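Local atomic coordinates of putative NAD(P)H-dependent FMN-containing oxidoreductase YwqN (Bacillus subtilis, PDB entry 1RLI), a protein that probably works as an FMN-containing oxidoreductase that draws its electrons from NADPH or NADH. Residues H34-I42 / G54-I65; S149-E157 / A170-K179. All blocks are in the same frame, centred on the assembly; numbering follows the deposited sequence.

Contact 1 (H34-I42 / G54-I65); sequences HIYLQKYPI and GFRPVQDDYDSI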
loop_
_atom_site.group_PDB
_atom_site.type_symbol
_atom_site.label_atom_id
_atom_site.label_comp_id
_atom_site.label_asym_id
_atom_site.label_seq_id
_atom_site.Cartn_x
_atom_site.Cartn_y
_atom_site.Cartn_z
ATOM N N HIS D 34 -12.134 -28.486 1.518
ATOM C CA HIS D 34 -11.560 -27.989 0.273
ATOM C C HIS D 34 -12.629 -27.421 -0.652
ATOM O O HIS D 34 -13.418 -28.156 -1.242
ATOM C CB HIS D 34 -10.796 -29.108 -0.434
ATOM C CG HIS D 34 -9.456 -29.395 0.167
ATOM N ND1 HIS D 34 -8.276 -28.987 -0.416
ATOM C CD2 HIS D 34 -9.111 -30.031 1.314
ATOM C CE1 HIS D 34 -7.261 -29.359 0.345
ATOM N NE2 HIS D 34 -7.739 -29.993 1.399
ATOM N N ILE D 35 -12.650 -26.102 -0.768
ATOM C CA ILE D 35 -13.623 -25.427 -1.610
ATOM C C ILE D 35 -12.950 -24.956 -2.889
ATOM O O ILE D 35 -11.859 -24.363 -2.868
ATOM C CB ILE D 35 -14.236 -24.215 -0.861
ATOM C CG1 ILE D 35 -15.087 -24.718 0.310
ATOM C CG2 ILE D 35 -15.061 -23.357 -1.814
ATOM C CD1 ILE D 35 -15.356 -23.676 1.364
ATOM N N TYR D 36 -13.582 -25.243 -4.017
ATOM C CA TYR D 36 -13.043 -24.813 -5.285
ATOM C C TYR D 36 -14.114 -23.950 -5.915
ATOM O O TYR D 36 -15.274 -24.364 -6.013
ATOM C CB TYR D 36 -12.728 -26.021 -6.160
ATOM C CG TYR D 36 -11.817 -27.006 -5.477
ATOM C CD1 TYR D 36 -12.327 -27.953 -4.582
ATOM C CD2 TYR D 36 -10.444 -26.996 -5.713
ATOM C CE1 TYR D 36 -11.493 -28.863 -3.954
ATOM C CE2 TYR D 36 -9.599 -27.907 -5.083
ATOM C CZ TYR D 36 -10.133 -28.834 -4.214
ATOM O OH TYR D 36 -9.310 -29.758 -3.615
ATOM N N LEU D 37 -13.746 -22.738 -6.312
ATOM C CA LEU D 37 -14.720 -21.846 -6.918
ATOM C C LEU D 37 -14.820 -22.231 -8.388
ATOM O O LEU D 37 -13.861 -22.126 -9.133
ATOM C CB LEU D 37 -14.272 -20.389 -6.752
ATOM C CG LEU D 37 -14.167 -19.982 -5.273
ATOM C CD1 LEU D 37 -13.680 -18.543 -5.160
ATOM C CD2 LEU D 37 -15.522 -20.118 -4.596
ATOM N N GLN D 38 -16.000 -22.684 -8.781
ATOM C CA GLN D 38 -16.255 -23.145 -10.137
ATOM C C GLN D 38 -16.177 -22.058 -11.203
ATOM O O GLN D 38 -16.480 -20.895 -10.945
ATOM C CB GLN D 38 -17.646 -23.793 -10.167
ATOM C CG GLN D 38 -17.752 -25.092 -10.950
ATOM C CD GLN D 38 -19.125 -25.745 -10.797
ATOM O OE1 GLN D 38 -19.373 -26.834 -11.320
ATOM N NE2 GLN D 38 -20.021 -25.077 -10.077
ATOM N N LYS D 39 -15.730 -22.443 -12.399
ATOM C CA LYS D 39 -15.681 -21.525 -13.533
ATOM C C LYS D 39 -15.920 -22.342 -14.790
ATOM O O LYS D 39 -15.515 -23.507 -14.884
ATOM C CB LYS D 39 -14.361 -20.743 -13.606
ATOM C CG LYS D 39 -13.092 -21.534 -13.768
ATOM C CD LYS D 39 -11.897 -20.602 -13.567
ATOM C CE LYS D 39 -10.575 -21.308 -13.796
ATOM N NZ LYS D 39 -9.423 -20.432 -13.451
ATOM N N TYR D 40 -16.604 -21.723 -15.743
ATOM C CA TYR D 40 -16.989 -22.378 -16.981
ATOM C C TYR D 40 -16.393 -21.619 -18.170
ATOM O O TYR D 40 -16.398 -20.387 -18.193
ATOM C CB TYR D 40 -18.521 -22.375 -17.050
ATOM C CG TYR D 40 -19.142 -23.341 -18.024
ATOM C CD1 TYR D 40 -19.180 -24.708 -17.754
ATOM C CD2 TYR D 40 -19.697 -22.888 -19.220
ATOM C CE1 TYR D 40 -19.756 -25.606 -18.658
ATOM C CE2 TYR D 40 -20.272 -23.773 -20.128
ATOM C CZ TYR D 40 -20.295 -25.129 -19.841
ATOM O OH TYR D 40 -20.831 -26.008 -20.759
ATOM N N PRO D 41 -15.868 -22.344 -19.166
ATOM C CA PRO D 41 -15.277 -21.693 -20.342
ATOM C C PRO D 41 -16.307 -20.878 -21.134
ATOM O O PRO D 41 -17.488 -21.224 -21.166
ATOM C CB PRO D 41 -14.712 -22.868 -21.145
ATOM C CG PRO D 41 -15.629 -24.017 -20.771
ATOM C CD PRO D 41 -15.821 -23.815 -19.282
ATOM N N ILE D 42 -15.868 -19.782 -21.747
ATOM C CA ILE D 42 -16.777 -18.950 -22.538
ATOM C C ILE D 42 -16.365 -18.924 -24.005
ATOM O O ILE D 42 -15.420 -19.604 -24.402
ATOM C CB ILE D 42 -16.837 -17.489 -22.017
ATOM C CG1 ILE D 42 -15.433 -16.893 -21.943
ATOM C CG2 ILE D 42 -17.516 -17.442 -20.659
ATOM C CD1 ILE D 42 -15.405 -15.479 -21.393
ATOM N N GLY D 54 -10.423 -16.793 -19.824
ATOM C CA GLY D 54 -11.259 -17.489 -20.789
ATOM C C GLY D 54 -12.493 -18.109 -20.152
ATOM O O GLY D 54 -13.285 -18.788 -20.818
ATOM N N PHE D 55 -12.662 -17.870 -18.857
ATOM C CA PHE D 55 -13.797 -18.415 -18.133
ATOM C C PHE D 55 -14.714 -17.351 -17.567
ATOM O O PHE D 55 -14.437 -16.144 -17.623
ATOM C CB PHE D 55 -13.330 -19.287 -16.958
ATOM C CG PHE D 55 -12.430 -20.421 -17.352
ATOM C CD1 PHE D 55 -11.088 -20.200 -17.636
ATOM C CD2 PHE D 55 -12.929 -21.720 -17.435
ATOM C CE1 PHE D 55 -10.251 -21.259 -18.000
ATOM C CE2 PHE D 55 -12.101 -22.780 -17.798
ATOM C CZ PHE D 55 -10.759 -22.547 -18.081
ATOM N N ARG D 56 -15.816 -17.838 -17.019
ATOM C CA ARG D 56 -16.826 -17.030 -16.364
ATOM C C ARG D 56 -17.105 -17.789 -15.070
ATOM O O ARG D 56 -17.309 -19.001 -15.092
ATOM C CB ARG D 56 -18.096 -16.980 -17.214
ATOM C CG ARG D 56 -19.341 -16.503 -16.475
ATOM C CD ARG D 56 -20.605 -16.966 -17.198
ATOM N NE ARG D 56 -20.719 -18.424 -17.199
ATOM C CZ ARG D 56 -21.555 -19.113 -17.969
ATOM N NH1 ARG D 56 -22.360 -18.481 -18.812
ATOM N NH2 ARG D 56 -21.585 -20.438 -17.901
ATOM N N PRO D 57 -17.079 -17.100 -13.918
ATOM C CA PRO D 57 -17.353 -17.812 -12.668
ATOM C C PRO D 57 -18.777 -18.367 -12.632
ATOM O O PRO D 57 -19.713 -17.765 -13.180
ATOM C CB PRO D 57 -17.152 -16.738 -11.598
ATOM C CG PRO D 57 -16.117 -15.817 -12.233
ATOM C CD PRO D 57 -16.613 -15.725 -13.658
ATOM N N VAL D 58 -18.920 -19.510 -11.971
ATOM C CA VAL D 58 -20.208 -20.173 -11.804
ATOM C C VAL D 58 -20.474 -20.178 -10.309
ATOM O O VAL D 58 -19.664 -20.697 -9.543
ATOM C CB VAL D 58 -20.157 -21.636 -12.303
ATOM C CG1 VAL D 58 -21.505 -22.325 -12.044
ATOM C CG2 VAL D 58 -19.797 -21.664 -13.780
ATOM N N GLN D 59 -21.607 -19.616 -9.897
ATOM C CA GLN D 59 -21.926 -19.544 -8.477
ATOM C C GLN D 59 -23.213 -20.255 -8.096
ATOM O O GLN D 59 -23.879 -19.872 -7.145
ATOM C CB GLN D 59 -21.999 -18.080 -8.033
ATOM C CG GLN D 59 -20.706 -17.299 -8.208
ATOM C CD GLN D 59 -20.782 -15.962 -7.505
ATOM O OE1 GLN D 59 -21.818 -15.313 -7.529
ATOM N NE2 GLN D 59 -19.687 -15.543 -6.881
ATOM N N ASP D 60 -23.558 -21.306 -8.831
ATOM C CA ASP D 60 -24.772 -22.047 -8.526
ATOM C C ASP D 60 -24.699 -22.660 -7.137
ATOM O O ASP D 60 -25.728 -22.809 -6.463
ATOM C CB ASP D 60 -24.994 -23.156 -9.563
ATOM C CG ASP D 60 -25.312 -22.611 -10.946
ATOM O OD1 ASP D 60 -24.540 -21.777 -11.464
ATOM O OD2 ASP D 60 -26.341 -23.021 -11.525
ATOM N N ASP D 61 -23.489 -22.996 -6.693
ATOM C CA ASP D 61 -23.330 -23.620 -5.385
ATOM C C ASP D 61 -22.834 -22.674 -4.282
ATOM O O ASP D 61 -22.300 -23.118 -3.260
ATOM C CB ASP D 61 -22.405 -24.839 -5.507
ATOM C CG ASP D 61 -20.963 -24.465 -5.834
ATOM O OD1 ASP D 61 -20.726 -23.435 -6.512
ATOM O OD2 ASP D 61 -20.067 -25.227 -5.414
ATOM N N TYR D 62 -23.054 -21.375 -4.482
ATOM C CA TYR D 62 -22.617 -20.365 -3.509
ATOM C C TYR D 62 -23.165 -20.585 -2.098
ATOM O O TYR D 62 -22.408 -20.514 -1.134
ATOM C CB TYR D 62 -22.978 -18.957 -4.025
ATOM C CG TYR D 62 -22.607 -17.830 -3.082
ATOM C CD1 TYR D 62 -21.327 -17.285 -3.082
ATOM C CD2 TYR D 62 -23.544 -17.313 -2.196
ATOM C CE1 TYR D 62 -20.984 -16.238 -2.219
ATOM C CE2 TYR D 62 -23.207 -16.264 -1.315
ATOM C CZ TYR D 62 -21.924 -15.735 -1.340
ATOM O OH TYR D 62 -21.589 -14.702 -0.480
ATOM N N ASP D 63 -24.473 -20.837 -1.952
ATOM C CA ASP D 63 -25.041 -21.067 -0.620
ATOM C C ASP D 63 -24.406 -22.270 0.072
ATOM O O ASP D 63 -24.178 -22.231 1.276
ATOM C CB ASP D 63 -26.568 -21.280 -0.675
ATOM C CG ASP D 63 -27.319 -20.037 -1.122
ATOM O OD1 ASP D 63 -26.797 -18.914 -0.930
ATOM O OD2 ASP D 63 -28.445 -20.188 -1.658
ATOM N N SER D 64 -24.143 -23.341 -0.675
ATOM C CA SER D 64 -23.503 -24.527 -0.099
ATOM C C SER D 64 -22.097 -24.187 0.399
ATOM O O SER D 64 -21.626 -24.727 1.410
ATOM C CB SER D 64 -23.409 -25.647 -1.140
ATOM O OG SER D 64 -24.681 -26.232 -1.329
ATOM N N ILE D 65 -21.424 -23.296 -0.321
ATOM C CA ILE D 65 -20.075 -22.892 0.062
ATOM C C ILE D 65 -20.108 -22.087 1.355
ATOM O O ILE D 65 -19.328 -22.338 2.281
ATOM C CB ILE D 65 -19.409 -22.097 -1.072
ATOM C CG1 ILE D 65 -19.156 -23.054 -2.241
ATOM C CG2 ILE D 65 -18.082 -21.445 -0.584
ATOM C CD1 ILE D 65 -18.601 -22.409 -3.508
HETATM O O HOH W 1 -17.386 -25.736 -6.047
HETATM O O HOH W 2 -17.163 -19.399 -8.799
HETATM O O HOH W 3 -18.493 -21.941 -7.159
#
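Tyr40 and Arg56 face each other as a hydrogen-bonded antiparallel pair. Tyr40 N donates to Arg56 O at 2.9 Å, nearly straight at 172°, whereas the return bond from Arg56 N to Tyr40 O is more bent. The ladder continues with Ile42 N to Gly54 O (2.9 Å) at one end and Val58 N to Gln38 O (3.0 Å) at the other; the latter donor sits above the carbonyl plane. These bonds add 55-57, the antiparallel strand outermost in this chain, next to 33-41 in the otherwise parallel, flavodoxin-like sheet.

On the face shared with Pro57, CG of Lys39 sits between the backbone N and the carbonyl carbon (chi1 61°), and the extended chain beyond it runs over one face of the Phe55 ring. CE makes a CH-pi contact 4.1 Å from the ring centroid, and NZ follows in a cation-pi contact at 4.9 Å. On the other face, Tyr40 and Arg56 run side by side, ring and guanidinium planes 19° apart, while Val58 CG2 packs on Tyr40 CB.

Past the ladder, Ile65 CG2 of helix 62-70 meets Ile35 CG2 at 3.8 Å, and Ile65 CD1 reaches Leu37 CD2. Gln38 N donates to a water 3.1 Å away that also lies within hydrogen-bonding distance of Val58 O and Asp61 OD1.

Contact 2 (S149-E157 / A170-K179); sequences SFKGYVLGE and ALSAASRLLK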
loop_
_atom_site.group_PDB
_atom_site.type_symbol
_atom_site.label_atom_id
_atom_site.label_comp_id
_atom_site.label_asym_id
_atom_site.label_seq_id
_atom_site.Cartn_x
_atom_site.Cartn_y
_atom_site.Cartn_z
ATOM N N SER D 149 -9.537 -11.753 11.854
ATOM C CA SER D 149 -8.118 -11.554 12.099
ATOM C C SER D 149 -7.303 -12.095 10.917
ATOM O O SER D 149 -7.416 -13.258 10.556
ATOM C CB SER D 149 -7.694 -12.273 13.381
ATOM O OG SER D 149 -8.408 -11.755 14.488
ATOM N N PHE D 150 -6.473 -11.234 10.345
ATOM C CA PHE D 150 -5.633 -11.585 9.199
ATOM C C PHE D 150 -4.347 -12.052 9.826
ATOM O O PHE D 150 -3.490 -11.232 10.174
ATOM C CB PHE D 150 -5.399 -10.333 8.336
ATOM C CG PHE D 150 -4.797 -10.614 6.986
ATOM C CD1 PHE D 150 -4.543 -11.916 6.560
ATOM C CD2 PHE D 150 -4.493 -9.561 6.133
ATOM C CE1 PHE D 150 -3.979 -12.155 5.272
ATOM C CE2 PHE D 150 -3.946 -9.783 4.870
ATOM C CZ PHE D 150 -3.688 -11.075 4.437
ATOM N N LYS D 151 -4.234 -13.379 9.960
ATOM C CA LYS D 151 -3.117 -14.045 10.627
ATOM C C LYS D 151 -1.824 -14.255 9.852
ATOM O O LYS D 151 -0.761 -14.367 10.461
ATOM C CB LYS D 151 -3.586 -15.396 11.155
ATOM C CG LYS D 151 -4.711 -15.306 12.186
ATOM C CD LYS D 151 -4.241 -14.609 13.453
ATOM C CE LYS D 151 -5.272 -14.745 14.574
ATOM N NZ LYS D 151 -4.895 -13.978 15.796
ATOM N N GLY D 152 -1.887 -14.329 8.530
ATOM C CA GLY D 152 -0.647 -14.520 7.788
ATOM C C GLY D 152 -0.923 -14.737 6.321
ATOM O O GLY D 152 -2.077 -14.923 5.942
ATOM N N TYR D 153 0.124 -14.693 5.498
ATOM C CA TYR D 153 -0.035 -14.916 4.063
ATOM C C TYR D 153 1.274 -15.396 3.488
ATOM O O TYR D 153 2.315 -15.369 4.151
ATOM C CB TYR D 153 -0.423 -13.619 3.341
ATOM C CG TYR D 153 0.635 -12.543 3.460
ATOM C CD1 TYR D 153 1.696 -12.455 2.546
ATOM C CD2 TYR D 153 0.608 -11.652 4.538
ATOM C CE1 TYR D 153 2.708 -11.493 2.722
ATOM C CE2 TYR D 153 1.602 -10.701 4.713
ATOM C CZ TYR D 153 2.639 -10.628 3.814
ATOM O OH TYR D 153 3.605 -9.660 4.035
ATOM N N VAL D 154 1.206 -15.832 2.239
ATOM C CA VAL D 154 2.370 -16.248 1.500
ATOM C C VAL D 154 2.237 -15.710 0.070
ATOM O O VAL D 154 1.181 -15.851 -0.554
ATOM C CB VAL D 154 2.497 -17.806 1.439
ATOM C CG1 VAL D 154 3.720 -18.182 0.591
ATOM C CG2 VAL D 154 2.620 -18.381 2.848
ATOM N N LEU D 155 3.281 -15.050 -0.440
ATOM C CA LEU D 155 3.272 -14.570 -1.828
ATOM C C LEU D 155 4.279 -15.469 -2.526
ATOM O O LEU D 155 5.455 -15.497 -2.148
ATOM C CB LEU D 155 3.728 -13.114 -1.924
ATOM C CG LEU D 155 2.683 -12.065 -1.532
ATOM C CD1 LEU D 155 3.366 -10.702 -1.373
ATOM C CD2 LEU D 155 1.602 -11.988 -2.614
ATOM N N GLY D 156 3.812 -16.215 -3.522
ATOM C CA GLY D 156 4.681 -17.147 -4.222
ATOM C C GLY D 156 4.856 -16.776 -5.675
ATOM O O GLY D 156 3.999 -16.131 -6.264
ATOM N N GLU D 157 5.961 -17.209 -6.269
ATOM C CA GLU D 157 6.238 -16.878 -7.657
ATOM C C GLU D 157 6.011 -18.070 -8.583
ATOM O O GLU D 157 6.510 -19.167 -8.337
ATOM C CB GLU D 157 7.680 -16.369 -7.761
ATOM C CG GLU D 157 8.064 -15.791 -9.100
ATOM C CD GLU D 157 9.325 -14.959 -9.004
ATOM O OE1 GLU D 157 10.321 -15.455 -8.430
ATOM O OE2 GLU D 157 9.319 -13.810 -9.500
ATOM N N ALA D 170 8.756 -19.859 -0.852
ATOM C CA ALA D 170 7.295 -19.912 -0.760
ATOM C C ALA D 170 6.810 -21.249 -0.221
ATOM O O ALA D 170 5.866 -21.306 0.567
ATOM C CB ALA D 170 6.661 -19.638 -2.136
ATOM N N LEU D 171 7.448 -22.332 -0.643
ATOM C CA LEU D 171 7.035 -23.647 -0.163
ATOM C C LEU D 171 7.197 -23.779 1.349
ATOM O O LEU D 171 6.322 -24.326 2.015
ATOM C CB LEU D 171 7.823 -24.753 -0.865
ATOM C CG LEU D 171 7.544 -24.980 -2.354
ATOM C CD1 LEU D 171 8.529 -26.012 -2.903
ATOM C CD2 LEU D 171 6.118 -25.472 -2.548
ATOM N N SER D 172 8.309 -23.290 1.893
ATOM C CA SER D 172 8.530 -23.393 3.336
ATOM C C SER D 172 7.678 -22.391 4.090
ATOM O O SER D 172 7.271 -22.643 5.227
ATOM C CB SER D 172 10.011 -23.193 3.688
ATOM O OG SER D 172 10.486 -21.974 3.186
ATOM N N ALA D 173 7.399 -21.258 3.457
ATOM C CA ALA D 173 6.559 -20.233 4.074
ATOM C C ALA D 173 5.138 -20.796 4.200
ATOM O O ALA D 173 4.450 -20.568 5.199
ATOM C CB ALA D 173 6.544 -18.989 3.212
ATOM N N ALA D 174 4.697 -21.520 3.182
ATOM C CA ALA D 174 3.349 -22.102 3.209
ATOM C C ALA D 174 3.268 -23.210 4.273
ATOM O O ALA D 174 2.280 -23.329 4.992
ATOM C CB ALA D 174 2.984 -22.648 1.812
ATOM N N SER D 175 4.320 -24.009 4.385
ATOM C CA SER D 175 4.340 -25.078 5.383
ATOM C C SER D 175 4.271 -24.511 6.784
ATOM O O SER D 175 3.764 -25.151 7.699
ATOM C CB SER D 175 5.614 -25.912 5.262
ATOM O OG SER D 175 5.596 -26.666 4.072
ATOM N N ARG D 176 4.797 -23.303 6.960
ATOM C CA ARG D 176 4.786 -22.679 8.270
ATOM C C ARG D 176 3.708 -21.620 8.377
ATOM O O ARG D 176 3.738 -20.793 9.281
ATOM C CB ARG D 176 6.167 -22.073 8.549
ATOM C CG ARG D 176 7.285 -23.114 8.470
ATOM C CD ARG D 176 8.662 -22.488 8.591
ATOM N NE ARG D 176 9.700 -23.511 8.747
ATOM C CZ ARG D 176 10.049 -24.386 7.810
ATOM N NH1 ARG D 176 9.455 -24.377 6.620
ATOM N NH2 ARG D 176 10.992 -25.285 8.070
ATOM N N LEU D 177 2.742 -21.652 7.465
ATOM C CA LEU D 177 1.694 -20.635 7.454
ATOM C C LEU D 177 0.840 -20.536 8.710
ATOM O O LEU D 177 0.685 -19.460 9.276
ATOM C CB LEU D 177 0.762 -20.850 6.266
ATOM C CG LEU D 177 -0.248 -19.715 6.053
ATOM C CD1 LEU D 177 0.480 -18.381 5.824
ATOM C CD2 LEU D 177 -1.119 -20.062 4.864
ATOM N N LEU D 178 0.270 -21.654 9.134
ATOM C CA LEU D 178 -0.601 -21.626 10.296
ATOM C C LEU D 178 0.143 -21.327 11.588
ATOM O O LEU D 178 1.048 -22.067 11.968
ATOM C CB LEU D 178 -1.366 -22.949 10.408
ATOM C CG LEU D 178 -2.416 -23.200 9.317
ATOM C CD1 LEU D 178 -3.323 -21.990 9.197
ATOM C CD2 LEU D 178 -1.741 -23.457 7.999
ATOM N N LYS D 179 -0.240 -20.232 12.248
ATOM C CA LYS D 179 0.387 -19.837 13.509
ATOM C C LYS D 179 0.257 -20.952 14.535
ATOM O O LYS D 179 -0.658 -21.772 14.462
ATOM C CB LYS D 179 -0.249 -18.556 14.073
ATOM C CG LYS D 179 0.164 -17.276 13.353
ATOM C CD LYS D 179 -0.187 -16.038 14.173
ATOM C CE LYS D 179 0.245 -14.759 13.463
ATOM N NZ LYS D 179 -0.040 -13.530 14.267
#
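Val154 meets the C-terminal helix with both of its methyl groups, where helix 168-175 packs against 149-157, an outermost strand of the chain's flavodoxin-like alpha/beta sheet. Strand 149-157 and helix segment 170-175 run nearly antiparallel, at 160°, with axes 8.2 Å apart at closest approach.

The apolar contacts centre on that valine. With CG1 anti to the backbone N (chi1 178°), the two methyls divide the helix surface: CG1 lies 3.9 Å from Ala173 CB and also near Ala170 O, while CG2 reaches Leu177 CD1 at 3.7 Å and touches the backbone of Ala173 and Ala174. A chi1 of -172° swings the Leu177 side chain, just beyond the helix, back to the strand, where CD1 also lies 3.7 Å from Tyr153 N. At the other end Ala170 CB rests on Gly156 CA at 3.8 Å; the glycine's missing side chain lets the first turn of the helix come close, the two CA atoms being 5.1 Å apart. Tyr153 and Leu155 leave the strand on the face away from this helix and touch Ile136 and Leu133 of helix 133-146, and Tyr153 OH hydrogen-bonds to Lys129 O of the third subunit.

The two segments share no hydrogen bond; side-chain bonds within 170-179 instead tie the last helical turn together. Ser175 OG and Ser175 N reach Leu171 O from opposite faces of its carbonyl plane. Arg176 NH1 and Arg176 N likewise reach Ser172 O from opposite faces, NH1 at 3.1 Å with the oxygen in the guanidinium plane.

Beyond the helix, the extended Lys179 chain brings CE to 3.2 Å from Lys151 O.

Contacts 1 and 2 lie at the two edges of one sheet, as counted within the chain: strand 55-57 borders it in contact 1 and strand 149-157 in contact 2. Their centres are about 25 Å apart, on opposite sides of the chain's centre, and their nearest atoms stay about 11 Å from each other. Strands 6-10, 74-80 and 117-124 lie between them. Different neighbours in the assembly meet the two contacts: the second subunit packs on Ile42 and Pro57, the third on residues such as Phe150 and Tyr153. No FMN is bound; the Lys39 side chain is about 4 Å from a platinum(II) ion and Gly156 about 10 Å from one, but platinum alone does not mark the FMN site.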